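Local coordinates for periplasmic solute binding protein (Pectobacterium atrosepticum, PDB 4RY1) that probably captures a sugar or related solute in the periplasm and hands it to an ABC-type transporter for uptake, at residues A[7-12]-A[17-22]; A[246-249]-A[255-258]; A[269-274]-A[351-356]; A[319-324]-A[345-350]; A[330-335]-A[339-344]. All blocks are in the same frame, centred on the assembly; numbering follows the deposited sequence.

Contact 1: residues A[7-12]-A[17-22]; sequences ISWWGG and EATLAA. With ACT (acetate ion), chain F.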
# COMPACT_ATOMS: atom_id res chain seq x y z
N ILE A 7 3.97 -11.62 19.42
CA ILE A 7 3.37 -10.81 18.32
C ILE A 7 4.45 -9.97 17.64
O ILE A 7 5.23 -9.29 18.31
CB ILE A 7 2.18 -9.92 18.80
CG1 ILE A 7 1.65 -9.07 17.66
CG2 ILE A 7 2.57 -9.07 19.98
CD1 ILE A 7 0.31 -8.41 17.97
N SER A 8 4.51 -10.07 16.32
CA SER A 8 5.38 -9.23 15.52
C SER A 8 4.66 -8.23 14.63
O SER A 8 3.56 -8.48 14.12
CB SER A 8 6.33 -10.07 14.65
OG SER A 8 5.67 -10.80 13.61
N TRP A 9 5.34 -7.12 14.42
CA TRP A 9 4.88 -6.12 13.46
C TRP A 9 6.04 -5.22 13.03
O TRP A 9 7.11 -5.29 13.61
CB TRP A 9 3.72 -5.26 14.03
CG TRP A 9 4.14 -4.27 15.09
CD1 TRP A 9 4.51 -2.98 14.90
CD2 TRP A 9 4.29 -4.52 16.49
NE1 TRP A 9 4.83 -2.39 16.09
CE2 TRP A 9 4.72 -3.32 17.09
CE3 TRP A 9 4.08 -5.64 17.30
CZ2 TRP A 9 4.99 -3.20 18.45
CZ3 TRP A 9 4.35 -5.53 18.66
CH2 TRP A 9 4.78 -4.31 19.22
N TRP A 10 5.81 -4.40 12.02
CA TRP A 10 6.77 -3.37 11.61
C TRP A 10 6.11 -2.00 11.66
O TRP A 10 4.88 -1.88 11.68
CB TRP A 10 7.29 -3.59 10.18
CG TRP A 10 6.24 -3.37 9.12
CD1 TRP A 10 5.91 -2.19 8.52
CD2 TRP A 10 5.37 -4.35 8.59
NE1 TRP A 10 4.88 -2.38 7.65
CE2 TRP A 10 4.55 -3.70 7.64
CE3 TRP A 10 5.23 -5.72 8.78
CZ2 TRP A 10 3.58 -4.38 6.92
CZ3 TRP A 10 4.27 -6.38 8.07
CH2 TRP A 10 3.46 -5.73 7.15
N GLY A 11 6.93 -0.98 11.59
CA GLY A 11 6.47 0.40 11.49
C GLY A 11 7.41 1.35 12.18
O GLY A 11 8.53 1.00 12.53
N GLY A 12 6.94 2.58 12.34
CA GLY A 12 7.71 3.62 13.00
C GLY A 12 7.37 3.69 14.48
O GLY A 12 6.49 2.97 14.98
N GLU A 17 4.67 2.64 19.80
CA GLU A 17 4.12 3.06 21.09
C GLU A 17 2.65 2.64 21.23
O GLU A 17 2.21 2.13 22.25
CB GLU A 17 4.26 4.56 21.30
CG GLU A 17 3.74 5.01 22.67
CD GLU A 17 3.58 6.51 22.79
OE1 GLU A 17 4.25 7.29 22.06
OE2 GLU A 17 2.73 6.95 23.60
N ALA A 18 1.90 2.89 20.18
CA ALA A 18 0.46 2.66 20.23
C ALA A 18 0.18 1.17 20.33
O ALA A 18 -0.76 0.75 21.00
CB ALA A 18 -0.18 3.25 18.99
N THR A 19 0.98 0.36 19.61
CA THR A 19 0.79 -1.10 19.67
C THR A 19 1.13 -1.64 21.07
O THR A 19 0.42 -2.48 21.65
CB THR A 19 1.60 -1.79 18.59
OG1 THR A 19 1.27 -1.22 17.32
CG2 THR A 19 1.31 -3.28 18.56
N LEU A 20 2.22 -1.13 21.64
CA LEU A 20 2.55 -1.44 23.04
C LEU A 20 1.42 -1.01 24.01
O LEU A 20 1.09 -1.74 24.98
CB LEU A 20 3.90 -0.83 23.44
CG LEU A 20 5.13 -1.72 23.23
CD1 LEU A 20 5.08 -2.93 24.15
CD2 LEU A 20 5.25 -2.17 21.80
N ALA A 21 0.84 0.16 23.77
CA ALA A 21 -0.30 0.65 24.59
C ALA A 21 -1.45 -0.36 24.51
O ALA A 21 -2.09 -0.69 25.51
CB ALA A 21 -0.75 2.01 24.11
N ALA A 22 -1.72 -0.84 23.30
CA ALA A 22 -2.80 -1.83 23.14
C ALA A 22 -2.49 -3.13 23.88
O ALA A 22 -3.36 -3.72 24.50
CB ALA A 22 -3.07 -2.10 21.66
C ACT F . 3.55 1.45 6.75
O ACT F . 4.34 0.81 7.49
OXT ACT F . 2.34 1.20 6.79
CH3 ACT F . 4.04 2.53 5.81
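W9 on strand 3-10 lays its indole against T19 of helix 13-29, a compact example of how a strand residue packs on the helix that follows. From CB the side chain leaves with CG lodged between the backbone N and the carbonyl carbon: chi1 of 73° carries the indole out toward the helix, and chi2 of 92° turns a face to T19. CD2 is the first ring atom to meet the T19 methyl, 3.8 Å from CG2. NE1 lies 3.9 Å from T19 OG1, but the polar partners of the two are elsewhere: NE1 is hydrogen-bonded to H16 ND1, and OG1 to the backbone O of R15. Farther out, T19 CG2 stands 3.5 Å from the centroid of the six-membered ring and 4° off its normal, a nearly ideal CH-pi contact. These elements open the beta-alpha-beta unit of strand 3-10, helix 13-29 and strand 33-40, part of the periplasmic binding protein fold. At the far corner of the indole, CH2 lies 3.4 Å from L20 CD2 at the ring edge, but in one of two leucine conformers, which makes this touch doubtful as a fixed feature. W10, one residue on, belongs to a different environment, where its NE1 makes a weak hydrogen bond of 3.2 Å to O of the acetate ion, probably from the crystallisation liquor; R15 NH2 holds the same ion.

Contact 2: residues A[246-249]-A[255-258]; sequences MYLW and TYSS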
# COMPACT_ATOMS: atom_id res chain seq x y z
N MET A 246 2.24 12.88 -4.21
CA MET A 246 2.56 11.45 -4.16
C MET A 246 1.29 10.65 -4.35
O MET A 246 0.22 11.05 -3.90
CB MET A 246 3.21 11.07 -2.82
CG MET A 246 4.64 11.54 -2.64
SD MET A 246 5.94 10.76 -3.65
CE MET A 246 7.24 11.98 -3.27
N TYR A 247 1.43 9.50 -5.00
CA TYR A 247 0.35 8.54 -5.21
C TYR A 247 0.53 7.43 -4.19
O TYR A 247 1.19 6.43 -4.46
CB TYR A 247 0.40 8.00 -6.65
CG TYR A 247 -0.67 7.02 -7.06
CD1 TYR A 247 -2.01 7.37 -7.08
CD2 TYR A 247 -0.32 5.76 -7.53
CE1 TYR A 247 -2.97 6.47 -7.53
CE2 TYR A 247 -1.28 4.87 -7.98
CZ TYR A 247 -2.60 5.23 -7.98
OH TYR A 247 -3.54 4.31 -8.44
N LEU A 248 -0.07 7.60 -3.03
CA LEU A 248 0.20 6.75 -1.86
C LEU A 248 -0.98 5.87 -1.54
O LEU A 248 -2.13 6.27 -1.73
CB LEU A 248 0.46 7.61 -0.63
CG LEU A 248 1.65 8.54 -0.70
CD1 LEU A 248 1.70 9.43 0.54
CD2 LEU A 248 2.95 7.77 -0.89
N TRP A 249 -0.71 4.72 -0.93
CA TRP A 249 -1.76 4.06 -0.15
C TRP A 249 -2.16 5.03 0.97
O TRP A 249 -1.28 5.62 1.61
CB TRP A 249 -1.27 2.76 0.47
CG TRP A 249 -0.94 1.68 -0.49
CD1 TRP A 249 0.29 1.13 -0.72
CD2 TRP A 249 -1.87 0.98 -1.34
NE1 TRP A 249 0.17 0.14 -1.66
CE2 TRP A 249 -1.13 0.03 -2.06
CE3 TRP A 249 -3.26 1.06 -1.56
CZ2 TRP A 249 -1.72 -0.82 -3.00
CZ3 TRP A 249 -3.84 0.21 -2.49
CH2 TRP A 249 -3.08 -0.72 -3.19
N THR A 255 3.14 8.34 7.47
CA THR A 255 4.58 8.24 7.22
C THR A 255 5.10 9.39 6.36
O THR A 255 6.15 9.99 6.65
CB THR A 255 4.93 6.90 6.55
OG1 THR A 255 4.51 5.83 7.40
CG2 THR A 255 6.42 6.81 6.26
N TYR A 256 4.41 9.68 5.26
CA TYR A 256 4.84 10.78 4.38
C TYR A 256 4.61 12.17 4.96
O TYR A 256 5.27 13.14 4.57
CB TYR A 256 4.26 10.65 2.95
CG TYR A 256 5.04 9.60 2.19
CD1 TYR A 256 4.90 8.27 2.50
CD2 TYR A 256 5.97 9.95 1.21
CE1 TYR A 256 5.63 7.29 1.85
CE2 TYR A 256 6.73 8.98 0.56
CZ TYR A 256 6.54 7.65 0.87
OH TYR A 256 7.27 6.62 0.30
N SER A 257 3.69 12.26 5.91
CA SER A 257 3.42 13.51 6.60
C SER A 257 4.43 13.78 7.72
O SER A 257 4.60 14.93 8.13
CB SER A 257 2.02 13.46 7.21
OG SER A 257 1.02 13.58 6.21
N SER A 258 5.13 12.73 8.15
CA SER A 258 5.85 12.71 9.44
C SER A 258 6.97 13.76 9.53
O SER A 258 7.19 14.35 10.59
CB SER A 258 6.39 11.30 9.75
OG SER A 258 7.46 10.89 8.89
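L248 and Y256 reach each other because both side chains leave the backbone in the same way: in each, CG lies anti to the carbonyl carbon and beside the backbone N, with chi1 of -61° in L248 and -78° in Y256. The leucine fork thereby points from strand 245-249 at the tyrosine, whose ring hangs from helix 253-257 with one face turned to receive it. The two branches of the leucine divide the work. CD2 stands 3.8 Å from the centroid of the Y256 ring and over its centre, a CH-pi contact only 9° off the normal, while CD1 covers the root of the tyrosine, 3.7 Å from CB. M246, two residues earlier on the strand and directed to the same side, adds a looser touch, its CG 4.4 Å from Y256 CD2. The strand pairs antiparallel with strand 107-123, so this short connection folds a helix back over the mixed sheet. Beyond the strand, Y233 meets the same tyrosine edge-to-face, and Y256 OH is hydrogen-bonded to the backbone O of A162. The tyrosine thus plays two parts: carbon and pi surface bind it to the strand by dispersion, and its hydroxyl is satisfied at a separate point of the chain. The bond to A162 O probably fixes where the tip lies, while L248 and Y233, packed round the ring, would oppose its turning.

Contact 3: residues A[269-274]-A[351-356]; sequences GPFITI and YRAAAA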
# COMPACT_ATOMS: atom_id res chain seq x y z
N GLY A 269 -6.38 14.73 -3.34
CA GLY A 269 -6.61 15.22 -4.70
C GLY A 269 -7.60 14.37 -5.50
O GLY A 269 -7.86 13.22 -5.16
N PRO A 270 -8.16 14.93 -6.58
CA PRO A 270 -9.10 14.16 -7.40
C PRO A 270 -8.55 12.85 -7.92
O PRO A 270 -7.36 12.70 -8.16
CB PRO A 270 -9.40 15.12 -8.56
CG PRO A 270 -9.05 16.46 -8.05
CD PRO A 270 -7.88 16.24 -7.15
N PHE A 271 -9.47 11.91 -8.10
CA PHE A 271 -9.16 10.64 -8.72
C PHE A 271 -9.12 10.82 -10.22
O PHE A 271 -10.14 10.92 -10.90
CB PHE A 271 -10.16 9.58 -8.29
CG PHE A 271 -9.95 9.14 -6.88
CD1 PHE A 271 -10.43 9.89 -5.83
CD2 PHE A 271 -9.22 8.02 -6.61
CE1 PHE A 271 -10.22 9.51 -4.52
CE2 PHE A 271 -8.97 7.65 -5.29
CZ PHE A 271 -9.50 8.38 -4.25
N ILE A 272 -7.90 10.86 -10.74
CA ILE A 272 -7.67 11.17 -12.15
C ILE A 272 -8.31 10.08 -13.02
O ILE A 272 -8.05 8.89 -12.84
CB ILE A 272 -6.17 11.31 -12.47
CG1 ILE A 272 -5.56 12.40 -11.57
CG2 ILE A 272 -5.96 11.65 -13.95
CD1 ILE A 272 -4.06 12.45 -11.62
N THR A 273 -9.10 10.50 -13.99
CA THR A 273 -9.86 9.54 -14.81
C THR A 273 -9.90 9.95 -16.28
O THR A 273 -9.94 11.14 -16.60
CB THR A 273 -11.30 9.41 -14.28
OG1 THR A 273 -11.27 9.12 -12.88
CG2 THR A 273 -12.04 8.30 -14.95
N ILE A 274 -9.86 8.95 -17.15
CA ILE A 274 -10.10 9.13 -18.59
C ILE A 274 -11.56 9.50 -18.76
O ILE A 274 -12.43 8.82 -18.24
CB ILE A 274 -9.83 7.83 -19.40
CG1 ILE A 274 -8.36 7.42 -19.36
CG2 ILE A 274 -10.23 8.01 -20.88
CD1 ILE A 274 -8.06 6.04 -19.91
N TYR A 351 -9.31 8.56 2.78
CA TYR A 351 -10.09 7.32 2.88
C TYR A 351 -11.56 7.55 2.48
O TYR A 351 -12.12 6.79 1.69
CB TYR A 351 -10.00 6.76 4.30
CG TYR A 351 -10.69 5.45 4.52
CD1 TYR A 351 -12.03 5.39 4.86
CD2 TYR A 351 -9.97 4.25 4.39
CE1 TYR A 351 -12.65 4.17 5.08
CE2 TYR A 351 -10.56 3.04 4.61
CZ TYR A 351 -11.88 2.99 4.95
OH TYR A 351 -12.41 1.73 5.15
N ARG A 352 -12.14 8.63 2.98
CA ARG A 352 -13.53 8.99 2.66
C ARG A 352 -13.68 9.32 1.19
O ARG A 352 -14.68 8.94 0.59
CB ARG A 352 -14.03 10.13 3.55
CG ARG A 352 -14.29 9.66 4.98
CD ARG A 352 -14.60 10.79 5.94
NE ARG A 352 -15.11 10.26 7.20
CZ ARG A 352 -15.25 10.97 8.32
NH1 ARG A 352 -14.91 12.26 8.36
NH2 ARG A 352 -15.72 10.39 9.41
N ALA A 353 -12.67 9.97 0.60
CA ALA A 353 -12.70 10.26 -0.84
C ALA A 353 -12.68 8.98 -1.67
O ALA A 353 -13.45 8.82 -2.64
CB ALA A 353 -11.55 11.18 -1.24
N ALA A 354 -11.82 8.05 -1.29
CA ALA A 354 -11.77 6.75 -1.97
C ALA A 354 -13.11 6.02 -1.85
O ALA A 354 -13.59 5.42 -2.83
CB ALA A 354 -10.64 5.88 -1.42
N ALA A 355 -13.72 6.08 -0.67
CA ALA A 355 -15.00 5.42 -0.42
C ALA A 355 -16.13 5.97 -1.29
O ALA A 355 -17.10 5.25 -1.61
CB ALA A 355 -15.36 5.48 1.06
N ALA A 356 -16.01 7.24 -1.70
CA ALA A 356 -17.00 7.90 -2.57
C ALA A 356 -16.84 7.58 -4.05
O ALA A 356 -17.72 7.91 -4.84
CB ALA A 356 -16.94 9.41 -2.38
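Within 269-274, F271 alone brings a side chain to helix 346-356, and it does so with the outer end of its ring. The tight part lies at CZ, which approaches A354 CA to 3.6 Å and A354 CB to 3.9 Å. Next to it, CE1 faces A353 from two directions: the methyl CB lies at the ring edge, in its plane, at 3.9 Å, and the carbonyl O, which has a polar partner in Q357 NE2, is 3.8 Å away on an oblique line. With alanines at both positions the helix backbone itself is accessible, and the phenyl end can settle against main-chain atoms as well as methyl groups. On the looser side A355 turns away from the loop, A356 is exposed, and F271 itself stays partly exposed. A glycerol, probably from the crystallisation liquor, lies about 4 Å from the F271 side chain. Within the loop, T273 OG1 donates a 2.9 Å hydrogen bond to F271 O from above the carbonyl plane, a short local bond across two residues. F271 and A354 also rest on S119 and S117 of strand 107-123, while I272 packs on W138 and L141 of helix 138-152.

Contact 4: residues A[319-324]-A[345-350]; sequences LGLQNG and NLLANA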
# COMPACT_ATOMS: atom_id res chain seq x y z
N LEU A 319 -4.67 2.13 19.64
CA LEU A 319 -4.08 2.10 18.30
C LEU A 319 -4.43 3.31 17.46
O LEU A 319 -3.68 3.68 16.57
CB LEU A 319 -4.47 0.83 17.56
CG LEU A 319 -3.74 -0.41 18.06
CD1 LEU A 319 -4.30 -1.70 17.50
CD2 LEU A 319 -2.26 -0.31 17.69
N GLY A 320 -5.58 3.91 17.73
CA GLY A 320 -6.04 5.05 16.93
C GLY A 320 -5.92 4.77 15.46
O GLY A 320 -6.38 3.73 14.96
N LEU A 321 -5.36 5.73 14.74
CA LEU A 321 -5.20 5.63 13.28
C LEU A 321 -3.80 5.17 12.85
O LEU A 321 -3.45 5.29 11.68
CB LEU A 321 -5.53 6.97 12.61
CG LEU A 321 -7.00 7.37 12.77
CD1 LEU A 321 -7.22 8.78 12.25
CD2 LEU A 321 -7.92 6.43 12.00
N GLN A 322 -3.04 4.59 13.76
CA GLN A 322 -1.66 4.21 13.46
C GLN A 322 -1.51 3.06 12.46
O GLN A 322 -0.42 2.89 11.91
CB GLN A 322 -0.94 3.85 14.76
CG GLN A 322 -0.75 5.05 15.68
CD GLN A 322 0.10 6.12 15.05
OE1 GLN A 322 1.10 5.85 14.43
NE2 GLN A 322 -0.34 7.37 15.20
N ASN A 323 -2.59 2.31 12.24
CA ASN A 323 -2.62 1.27 11.21
C ASN A 323 -3.64 1.60 10.10
O ASN A 323 -4.08 0.72 9.38
CB ASN A 323 -3.01 -0.08 11.81
CG ASN A 323 -2.11 -0.54 12.91
OD1 ASN A 323 -2.58 -1.05 13.98
ND2 ASN A 323 -0.84 -0.45 12.68
N GLY A 324 -4.02 2.87 10.00
CA GLY A 324 -5.01 3.28 9.03
C GLY A 324 -6.42 3.30 9.60
O GLY A 324 -6.63 3.18 10.80
N ASN A 345 -8.41 15.65 9.30
CA ASN A 345 -7.43 14.59 9.27
C ASN A 345 -7.24 14.09 7.85
O ASN A 345 -8.19 13.66 7.20
CB ASN A 345 -7.86 13.45 10.21
CG ASN A 345 -6.84 12.35 10.26
OD1 ASN A 345 -6.72 11.58 9.31
ND2 ASN A 345 -6.07 12.28 11.33
N LEU A 346 -6.00 14.16 7.37
CA LEU A 346 -5.71 13.87 5.95
C LEU A 346 -6.01 12.40 5.58
O LEU A 346 -6.50 12.11 4.49
CB LEU A 346 -4.26 14.23 5.61
CG LEU A 346 -3.81 14.04 4.17
CD1 LEU A 346 -4.69 14.78 3.16
CD2 LEU A 346 -2.37 14.51 4.05
N LEU A 347 -5.66 11.47 6.48
CA LEU A 347 -5.99 10.06 6.26
C LEU A 347 -7.51 9.86 6.13
O LEU A 347 -7.99 9.23 5.21
CB LEU A 347 -5.39 9.19 7.36
CG LEU A 347 -5.99 7.78 7.53
CD1 LEU A 347 -5.84 6.92 6.28
CD2 LEU A 347 -5.35 7.12 8.74
N ALA A 348 -8.27 10.46 7.06
CA ALA A 348 -9.72 10.32 7.03
C ALA A 348 -10.26 10.89 5.73
O ALA A 348 -11.14 10.34 5.10
CB ALA A 348 -10.33 11.04 8.21
N ASN A 349 -9.71 12.03 5.34
CA ASN A 349 -10.19 12.69 4.11
C ASN A 349 -9.88 11.84 2.85
O ASN A 349 -10.74 11.65 1.97
CB ASN A 349 -9.56 14.08 4.00
CG ASN A 349 -10.16 15.07 5.01
OD1 ASN A 349 -11.31 14.94 5.41
ND2 ASN A 349 -9.38 16.05 5.41
N ALA A 350 -8.66 11.31 2.78
CA ALA A 350 -8.28 10.44 1.66
C ALA A 350 -9.10 9.15 1.61
O ALA A 350 -9.55 8.71 0.55
CB ALA A 350 -6.81 10.11 1.76
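L321 and G324 present a tightly turned backbone to L347 at the start of helix 346-356. Two beta turns overlap there: a type II' turn from L319 to Q322, with G320 at positive phi, and a type I turn from L321 to G324 closed by a 3.0 Å bond from G324 N to L321 O. Opposite, N345 is the N-cap of the helix. Its OD1 accepts from A348 N at 3.0 Å and 163°, the donor tilted 16° from the carbonyl plane. One methyl of L347 bridges the turn: CD2 is 3.9 Å from L321 CB and also 3.9 Å from G324 CA, a main-chain carbon that glycine exposes to it. With CG anti to the backbone N (chi1 162°), L347 extends this branch toward the loop. L321 and N345 come from opposite directions, and L321 CD1 ends 3.8 Å from N345 ND2. That amide nitrogen is hydrogen-bonded to Y254 OH, whose residue in helix 253-257 also packs on L321 and L347. The cap asparagine is therefore gripped through both ends of its amide, which fixes its rotation, while one methyl, L321 CD1, rests against it; a polar helix start is accommodated within a largely apolar junction because its amide atoms have partners.

Contact 5: residues A[330-335]-A[339-344]; sequences KAQKLL and GVINPG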
# COMPACT_ATOMS: atom_id res chain seq x y z
N LYS A 330 -17.38 -0.42 13.62
CA LYS A 330 -17.65 0.03 15.00
C LYS A 330 -16.43 0.73 15.58
O LYS A 330 -16.54 1.66 16.38
CB LYS A 330 -18.06 -1.14 15.90
CG LYS A 330 -19.34 -1.79 15.44
CD LYS A 330 -19.68 -2.95 16.35
CE LYS A 330 -21.10 -3.43 16.10
NZ LYS A 330 -21.32 -4.67 16.88
N ALA A 331 -15.25 0.26 15.18
CA ALA A 331 -14.00 0.88 15.61
C ALA A 331 -13.86 2.26 14.98
O ALA A 331 -13.50 3.23 15.69
CB ALA A 331 -12.81 -0.00 15.28
N GLN A 332 -14.20 2.38 13.70
CA GLN A 332 -14.21 3.71 13.09
C GLN A 332 -15.18 4.63 13.80
O GLN A 332 -14.84 5.79 14.03
CB GLN A 332 -14.59 3.71 11.61
CG GLN A 332 -13.49 3.21 10.72
CD GLN A 332 -13.82 3.35 9.25
OE1 GLN A 332 -14.40 4.35 8.80
NE2 GLN A 332 -13.40 2.37 8.47
N LYS A 333 -16.37 4.14 14.13
CA LYS A 333 -17.38 5.00 14.76
C LYS A 333 -16.85 5.51 16.08
O LYS A 333 -17.01 6.70 16.40
CB LYS A 333 -18.72 4.26 14.93
CG LYS A 333 -19.77 5.01 15.73
CD LYS A 333 -20.42 6.22 15.10
CE LYS A 333 -21.78 6.53 15.77
NZ LYS A 333 -21.85 6.49 17.27
N LEU A 334 -16.21 4.64 16.86
CA LEU A 334 -15.62 5.06 18.14
C LEU A 334 -14.61 6.16 17.96
O LEU A 334 -14.63 7.17 18.68
CB LEU A 334 -15.02 3.87 18.90
CG LEU A 334 -14.34 4.22 20.22
CD1 LEU A 334 -15.27 4.89 21.21
CD2 LEU A 334 -13.78 2.95 20.83
N LEU A 335 -13.71 5.98 17.01
CA LEU A 335 -12.68 6.99 16.76
C LEU A 335 -13.28 8.33 16.29
O LEU A 335 -12.74 9.38 16.60
CB LEU A 335 -11.62 6.48 15.79
CG LEU A 335 -10.77 5.33 16.29
CD1 LEU A 335 -9.70 5.06 15.24
CD2 LEU A 335 -10.14 5.59 17.64
N GLY A 339 -13.30 12.01 18.34
CA GLY A 339 -12.65 13.05 17.55
C GLY A 339 -11.31 12.72 16.90
O GLY A 339 -10.68 13.60 16.34
N VAL A 340 -10.88 11.46 17.00
CA VAL A 340 -9.63 11.05 16.39
C VAL A 340 -9.77 11.03 14.88
O VAL A 340 -8.88 11.46 14.15
CB VAL A 340 -9.20 9.70 16.97
CG1 VAL A 340 -8.05 9.08 16.20
CG2 VAL A 340 -8.78 9.90 18.41
N ILE A 341 -10.88 10.48 14.42
CA ILE A 341 -11.32 10.66 13.04
C ILE A 341 -12.10 11.97 13.04
O ILE A 341 -13.05 12.15 13.81
CB ILE A 341 -12.19 9.49 12.55
CG1 ILE A 341 -11.34 8.23 12.36
CG2 ILE A 341 -12.89 9.82 11.24
CD1 ILE A 341 -12.16 6.99 12.13
N ASN A 342 -11.67 12.88 12.18
CA ASN A 342 -12.29 14.22 12.07
C ASN A 342 -12.01 14.79 10.67
O ASN A 342 -11.13 14.28 9.97
CB ASN A 342 -11.75 15.13 13.17
CG ASN A 342 -10.26 15.40 13.02
OD1 ASN A 342 -9.85 16.12 12.11
ND2 ASN A 342 -9.45 14.77 13.86
N PRO A 343 -12.76 15.82 10.25
CA PRO A 343 -12.61 16.32 8.87
C PRO A 343 -11.31 17.07 8.57
O PRO A 343 -11.06 17.40 7.41
CB PRO A 343 -13.83 17.23 8.68
CG PRO A 343 -14.72 16.98 9.83
CD PRO A 343 -13.94 16.35 10.93
N GLY A 344 -10.50 17.32 9.61
CA GLY A 344 -9.18 17.94 9.45
C GLY A 344 -8.06 16.93 9.21
O GLY A 344 -6.92 17.30 8.96
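L335 O collects the backbone donors of the chain that turns back past it. V340 N reaches it at 2.8 Å, but the N-H angle of 124° makes this a weak bond; I341 N, at 3.1 Å and 161°, is much straighter, although it approaches from well above the carbonyl plane. Beside these bonds, apolar side chains close up. I341 CD1 lies 3.7 Å from L335 CB and 3.5 Å from the backbone O of Q332, so one methyl sits across a single turn near the end of helix 329-337. Its position follows from CG1 standing anti to the carbonyl carbon (chi1 -70°), with the chain then extended to CD1. This is a Schellman motif: G339, the first residue to leave helical geometry, takes a positive phi, and the chain bonds back into the final turn. V340 turns its CB toward L335, at 4.2 Å from L335 CB. The loop then secures itself through N342. Its ND2 donates to G339 O at 3.0 Å, and its OD1 accepts from G344 N in the carbonyl plane, an Asx turn, so the amide links G339 to G344. Q332, which meets I341 CD1 through its CB, sends NE2 to the backbone O of P326, and R352 of helix 346-356 packs on I341 from beyond.

Overall arrangement
Along the chain, contact 1 comes first and contact 2 second; contact 3 then spans a long stretch that encloses contact 4, and contact 4 in turn encloses contact 5. Contacts 1 and 2 both reach the mixed sheet, with centres 20 Å apart. Contacts 3 and 4 use successive parts of helix 346-356, their centres 16 Å apart, whereas contacts 4 and 5 are only 9 Å apart and touch, P343 O of contact 5 probably accepting from N349 ND2 of contact 4. L319 of contact 4 packs on T19 of contact 1, and L346 touches S257 of contact 2. Contact 4 therefore lies against two other helices, loop 319-324 meeting helix 13-29 and helix 346-356 meeting helix 253-257.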